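Local coordinates for protein cellobiose 2-epimerase (Spirochaeta thermophila DSM 6192, PDB 5ZIG) that probably catalyses the reversible epimerization of cellobiose to 4-O-beta-D-glucopyranosyl-D-mannose, at residues Arg282-Asp293 and Phe332-Thr343. Sequence-based numbering, arbitrary orientation.
Sequences RPVMEETARALD and FEEPRYLDHACT
Ala289 and Met285 form the tight side of this contact, meeting His340 and Tyr337 where segments 282-293 and 336-343 of the two helices run at 49° to each other. The Ala289 methyl sits 3.6 Å from His340 CD2, and Leu292 CD2 lies alongside the same imidazole. Met285, bent at both chi2 and chi3, brings CE to 3.5 Å from CE1 of Tyr337; Met285 also packs on Phe325 and Ala328 of helix 315-332. The rim mixes charge with a CH-pi contact: Arg282 CG lies over the Phe332 face, 3.7 Å from the centroid, because CG stands anti to the backbone N (chi1 -153°). Its NH1 forms a salt bridge with Glu334 OE2 (3.4 Å), the hydrogen bond in it weak and the carboxylate turned nearly perpendicular to the guanidinium. One water links Arg282 NH1, Glu286 OE2, Glu334 OE1 and Tyr337 OH, accepting a weak bond from the arginine. With an alanine here, the Phe332 face would probably lose its aliphatic cover, Glu334 its charge partner and the water one of four bonds. Farther along, Arg336 NH2 makes a salt bridge to Asp293 OD2 (3.2 Å), coming from the syn side but 21° out of the carboxylate plane. Such side-by-side helix packing is characteristic of the (alpha/alpha)6 barrel of the N-acylglucosamine 2-epimerase family.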
loop_
_atom_site.group_PDB
_atom_site.type_symbol
_atom_site.label_atom_id
_atom_site.label_comp_id
_atom_site.label_asym_id
_atom_site.label_seq_id
_atom_site.Cartn_x
_atom_site.Cartn_y
_atom_site.Cartn_z
ATOM N N ARG A 282 6.303 -11.488 15.549
ATOM C CA ARG A 282 6.293 -10.749 16.813
ATOM C C ARG A 282 7.521 -9.864 16.998
ATOM O O ARG A 282 7.355 -8.676 17.329
ATOM C CB ARG A 282 6.133 -11.733 17.980
ATOM C CG ARG A 282 5.464 -11.116 19.221
ATOM C CD ARG A 282 5.775 -11.893 20.490
ATOM N NE ARG A 282 4.604 -12.609 20.994
ATOM C CZ ARG A 282 3.813 -12.167 21.972
ATOM N NH1 ARG A 282 4.065 -11.006 22.569
ATOM N NH2 ARG A 282 2.769 -12.893 22.357
ATOM N N PRO A 283 8.754 -10.342 16.806
ATOM C CA PRO A 283 9.902 -9.448 17.009
ATOM C C PRO A 283 9.958 -8.288 16.028
ATOM O O PRO A 283 10.506 -7.243 16.379
ATOM C CB PRO A 283 11.104 -10.385 16.852
ATOM C CG PRO A 283 10.601 -11.494 16.049
ATOM C CD PRO A 283 9.200 -11.707 16.480
ATOM N N VAL A 284 9.425 -8.441 14.813
ATOM C CA VAL A 284 9.320 -7.301 13.903
ATOM C C VAL A 284 8.400 -6.248 14.506
ATOM O O VAL A 284 8.699 -5.049 14.487
ATOM C CB VAL A 284 8.835 -7.772 12.517
ATOM C CG1 VAL A 284 8.603 -6.592 11.563
ATOM C CG2 VAL A 284 9.835 -8.732 11.905
ATOM N N MET A 285 7.283 -6.688 15.080
ATOM C CA MET A 285 6.342 -5.776 15.721
ATOM C C MET A 285 6.943 -5.124 16.962
ATOM O O MET A 285 6.768 -3.918 17.178
ATOM C CB MET A 285 5.066 -6.528 16.096
ATOM C CG MET A 285 4.004 -6.545 15.027
ATOM S SD MET A 285 3.624 -4.890 14.427
ATOM C CE MET A 285 3.436 -3.954 15.945
ATOM N N GLU A 286 7.641 -5.914 17.789
ATOM C CA GLU A 286 8.299 -5.376 18.979
ATOM C C GLU A 286 9.366 -4.349 18.615
ATOM O O GLU A 286 9.504 -3.325 19.295
ATOM C CB GLU A 286 8.900 -6.513 19.807
ATOM C CG GLU A 286 7.889 -7.189 20.693
ATOM C CD GLU A 286 8.191 -8.669 20.958
ATOM O OE1 GLU A 286 8.996 -9.289 20.213
ATOM O OE2 GLU A 286 7.589 -9.209 21.915
ATOM N N GLU A 287 10.132 -4.607 17.549
ATOM C CA GLU A 287 11.086 -3.619 17.046
ATOM C C GLU A 287 10.401 -2.304 16.682
ATOM O O GLU A 287 10.968 -1.223 16.879
ATOM C CB GLU A 287 11.809 -4.172 15.818
ATOM C CG GLU A 287 12.779 -5.288 16.098
ATOM C CD GLU A 287 14.192 -4.787 16.207
ATOM O OE1 GLU A 287 14.371 -3.636 16.666
ATOM O OE2 GLU A 287 15.115 -5.538 15.821
ATOM N N THR A 288 9.197 -2.382 16.110
ATOM C CA THR A 288 8.487 -1.188 15.661
ATOM C C THR A 288 7.929 -0.394 16.839
ATOM O O THR A 288 7.956 0.842 16.827
ATOM C CB THR A 288 7.358 -1.587 14.706
ATOM O OG1 THR A 288 7.914 -2.192 13.535
ATOM C CG2 THR A 288 6.503 -0.373 14.310
ATOM N N ALA A 289 7.425 -1.095 17.860
ATOM C CA ALA A 289 6.867 -0.442 19.031
ATOM C C ALA A 289 7.952 0.203 19.878
ATOM O O ALA A 289 7.697 1.209 20.554
ATOM C CB ALA A 289 6.071 -1.455 19.858
ATOM N N ARG A 290 9.159 -0.367 19.874
ATOM C CA ARG A 290 10.276 0.279 20.552
ATOM C C ARG A 290 10.808 1.461 19.751
ATOM O O ARG A 290 11.223 2.464 20.340
ATOM C CB ARG A 290 11.393 -0.736 20.826
ATOM C CG ARG A 290 11.127 -1.661 22.024
ATOM C CD ARG A 290 12.336 -2.551 22.336
ATOM N NE ARG A 290 12.776 -3.335 21.177
ATOM C CZ ARG A 290 12.558 -4.640 21.016
ATOM N NH1 ARG A 290 11.906 -5.334 21.939
ATOM N NH2 ARG A 290 12.991 -5.252 19.925
ATOM N N ALA A 291 10.792 1.374 18.417
ATOM C CA ALA A 291 11.192 2.517 17.602
ATOM C C ALA A 291 10.229 3.689 17.764
ATOM O O ALA A 291 10.655 4.843 17.708
ATOM C CB ALA A 291 11.291 2.107 16.120
ATOM N N LEU A 292 8.931 3.418 17.956
ATOM C CA LEU A 292 7.986 4.503 18.200
ATOM C C LEU A 292 8.265 5.171 19.539
ATOM O O LEU A 292 8.111 6.394 19.686
ATOM C CB LEU A 292 6.552 3.967 18.164
ATOM C CG LEU A 292 5.444 5.018 18.100
ATOM C CD1 LEU A 292 5.167 5.381 16.664
ATOM C CD2 LEU A 292 4.173 4.510 18.775
ATOM N N ASP A 293 8.695 4.380 20.517
ATOM C CA ASP A 293 9.020 4.908 21.833
ATOM C C ASP A 293 10.305 5.725 21.790
ATOM O O ASP A 293 10.326 6.880 22.227
ATOM C CB ASP A 293 9.122 3.756 22.833
ATOM C CG ASP A 293 7.762 3.345 23.379
ATOM O OD1 ASP A 293 6.783 4.092 23.166
ATOM O OD2 ASP A 293 7.664 2.269 24.004
ATOM N N PHE A 332 -1.709 -10.707 19.236
ATOM C CA PHE A 332 -1.049 -11.070 20.478
ATOM C C PHE A 332 -1.811 -10.613 21.716
ATOM O O PHE A 332 -1.376 -10.901 22.837
ATOM C CB PHE A 332 0.384 -10.511 20.481
ATOM C CG PHE A 332 1.199 -10.935 19.277
ATOM C CD1 PHE A 332 1.677 -12.239 19.166
ATOM C CD2 PHE A 332 1.463 -10.041 18.242
ATOM C CE1 PHE A 332 2.423 -12.637 18.056
ATOM C CE2 PHE A 332 2.195 -10.434 17.130
ATOM C CZ PHE A 332 2.674 -11.737 17.036
ATOM N N GLU A 333 -2.924 -9.904 21.537
ATOM C CA GLU A 333 -3.818 -9.522 22.627
ATOM C C GLU A 333 -3.078 -8.770 23.733
ATOM O O GLU A 333 -3.342 -8.947 24.926
ATOM C CB GLU A 333 -4.546 -10.751 23.176
ATOM C CG GLU A 333 -5.151 -11.635 22.095
ATOM C CD GLU A 333 -5.927 -12.802 22.678
ATOM O OE1 GLU A 333 -7.171 -12.701 22.779
ATOM O OE2 GLU A 333 -5.288 -13.811 23.047
ATOM N N GLU A 334 -2.137 -7.923 23.330
ATOM C CA GLU A 334 -1.414 -7.088 24.278
ATOM C C GLU A 334 -1.881 -5.649 24.118
ATOM O O GLU A 334 -1.509 -4.987 23.134
ATOM C CB GLU A 334 0.098 -7.202 24.072
ATOM C CG GLU A 334 0.663 -8.541 24.542
ATOM C CD GLU A 334 2.179 -8.613 24.435
ATOM O OE1 GLU A 334 2.740 -7.932 23.544
ATOM O OE2 GLU A 334 2.801 -9.361 25.225
ATOM N N PRO A 335 -2.695 -5.131 25.047
ATOM C CA PRO A 335 -3.332 -3.826 24.832
ATOM C C PRO A 335 -2.360 -2.688 24.569
ATOM O O PRO A 335 -2.779 -1.658 24.035
ATOM C CB PRO A 335 -4.105 -3.601 26.143
ATOM C CG PRO A 335 -4.342 -4.961 26.664
ATOM C CD PRO A 335 -3.078 -5.704 26.347
ATOM N N ARG A 336 -1.089 -2.821 24.945
ATOM C CA ARG A 336 -0.133 -1.752 24.673
ATOM C C ARG A 336 -0.023 -1.438 23.182
ATOM O O ARG A 336 0.312 -0.303 22.815
ATOM C CB ARG A 336 1.243 -2.123 25.242
ATOM C CG ARG A 336 2.305 -1.055 25.048
ATOM C CD ARG A 336 3.276 -0.994 26.208
ATOM N NE ARG A 336 4.308 0.013 25.977
ATOM C CZ ARG A 336 4.129 1.318 26.164
ATOM N NH1 ARG A 336 2.956 1.770 26.593
ATOM N NH2 ARG A 336 5.121 2.169 25.924
ATOM N N TYR A 337 -0.306 -2.412 22.316
ATOM C CA TYR A 337 -0.312 -2.130 20.885
ATOM C C TYR A 337 -1.412 -1.140 20.529
ATOM O O TYR A 337 -1.219 -0.277 19.665
ATOM C CB TYR A 337 -0.461 -3.423 20.086
ATOM C CG TYR A 337 0.816 -4.216 20.024
ATOM C CD1 TYR A 337 1.969 -3.679 19.468
ATOM C CD2 TYR A 337 0.871 -5.508 20.528
ATOM C CE1 TYR A 337 3.157 -4.408 19.426
ATOM C CE2 TYR A 337 2.038 -6.237 20.496
ATOM C CZ TYR A 337 3.180 -5.693 19.941
ATOM O OH TYR A 337 4.337 -6.452 19.914
ATOM N N LEU A 338 -2.553 -1.218 21.217
ATOM C CA LEU A 338 -3.614 -0.238 21.012
ATOM C C LEU A 338 -3.188 1.153 21.485
ATOM O O LEU A 338 -3.544 2.157 20.856
ATOM C CB LEU A 338 -4.888 -0.684 21.732
ATOM C CG LEU A 338 -5.578 -1.951 21.215
ATOM C CD1 LEU A 338 -6.850 -2.266 21.994
ATOM C CD2 LEU A 338 -5.862 -1.832 19.708
ATOM N N ASP A 339 -2.452 1.231 22.603
ATOM C CA ASP A 339 -1.891 2.506 23.042
ATOM C C ASP A 339 -1.084 3.142 21.917
ATOM O O ASP A 339 -1.202 4.345 21.637
ATOM C CB ASP A 339 -0.993 2.310 24.274
ATOM C CG ASP A 339 -1.758 1.850 25.522
ATOM O OD1 ASP A 339 -2.949 2.180 25.658
ATOM O OD2 ASP A 339 -1.163 1.152 26.370
ATOM N N HIS A 340 -0.268 2.325 21.260
ATOM C CA HIS A 340 0.581 2.793 20.178
ATOM C C HIS A 340 -0.257 3.303 19.007
ATOM O O HIS A 340 -0.087 4.442 18.561
ATOM C CB HIS A 340 1.528 1.652 19.778
ATOM C CG HIS A 340 2.555 1.329 20.832
ATOM N ND1 HIS A 340 3.146 2.296 21.625
ATOM C CD2 HIS A 340 3.097 0.149 21.220
ATOM C CE1 HIS A 340 4.015 1.726 22.443
ATOM N NE2 HIS A 340 4.007 0.424 22.215
ATOM N N ALA A 341 -1.197 2.484 18.523
ATOM C CA ALA A 341 -2.119 2.917 17.472
ATOM C C ALA A 341 -2.770 4.254 17.816
ATOM O O ALA A 341 -2.732 5.200 17.024
ATOM C CB ALA A 341 -3.196 1.862 17.241
ATOM N N CYS A 342 -3.411 4.334 18.986
ATOM C CA CYS A 342 -4.000 5.595 19.424
ATOM C C CYS A 342 -2.981 6.728 19.361
ATOM O O CYS A 342 -3.294 7.819 18.879
ATOM C CB CYS A 342 -4.576 5.461 20.842
ATOM S SG CYS A 342 -5.898 4.189 21.082
ATOM N N THR A 343 -1.755 6.479 19.832
ATOM C CA THR A 343 -0.708 7.501 19.786
ATOM C C THR A 343 -0.414 7.933 18.358
ATOM O O THR A 343 -0.292 9.131 18.071
ATOM C CB THR A 343 0.568 6.972 20.454
ATOM O OG1 THR A 343 0.366 6.892 21.866
ATOM C CG2 THR A 343 1.765 7.883 20.173
HETATM O O HOH W 1 4.687 -8.480 21.451
#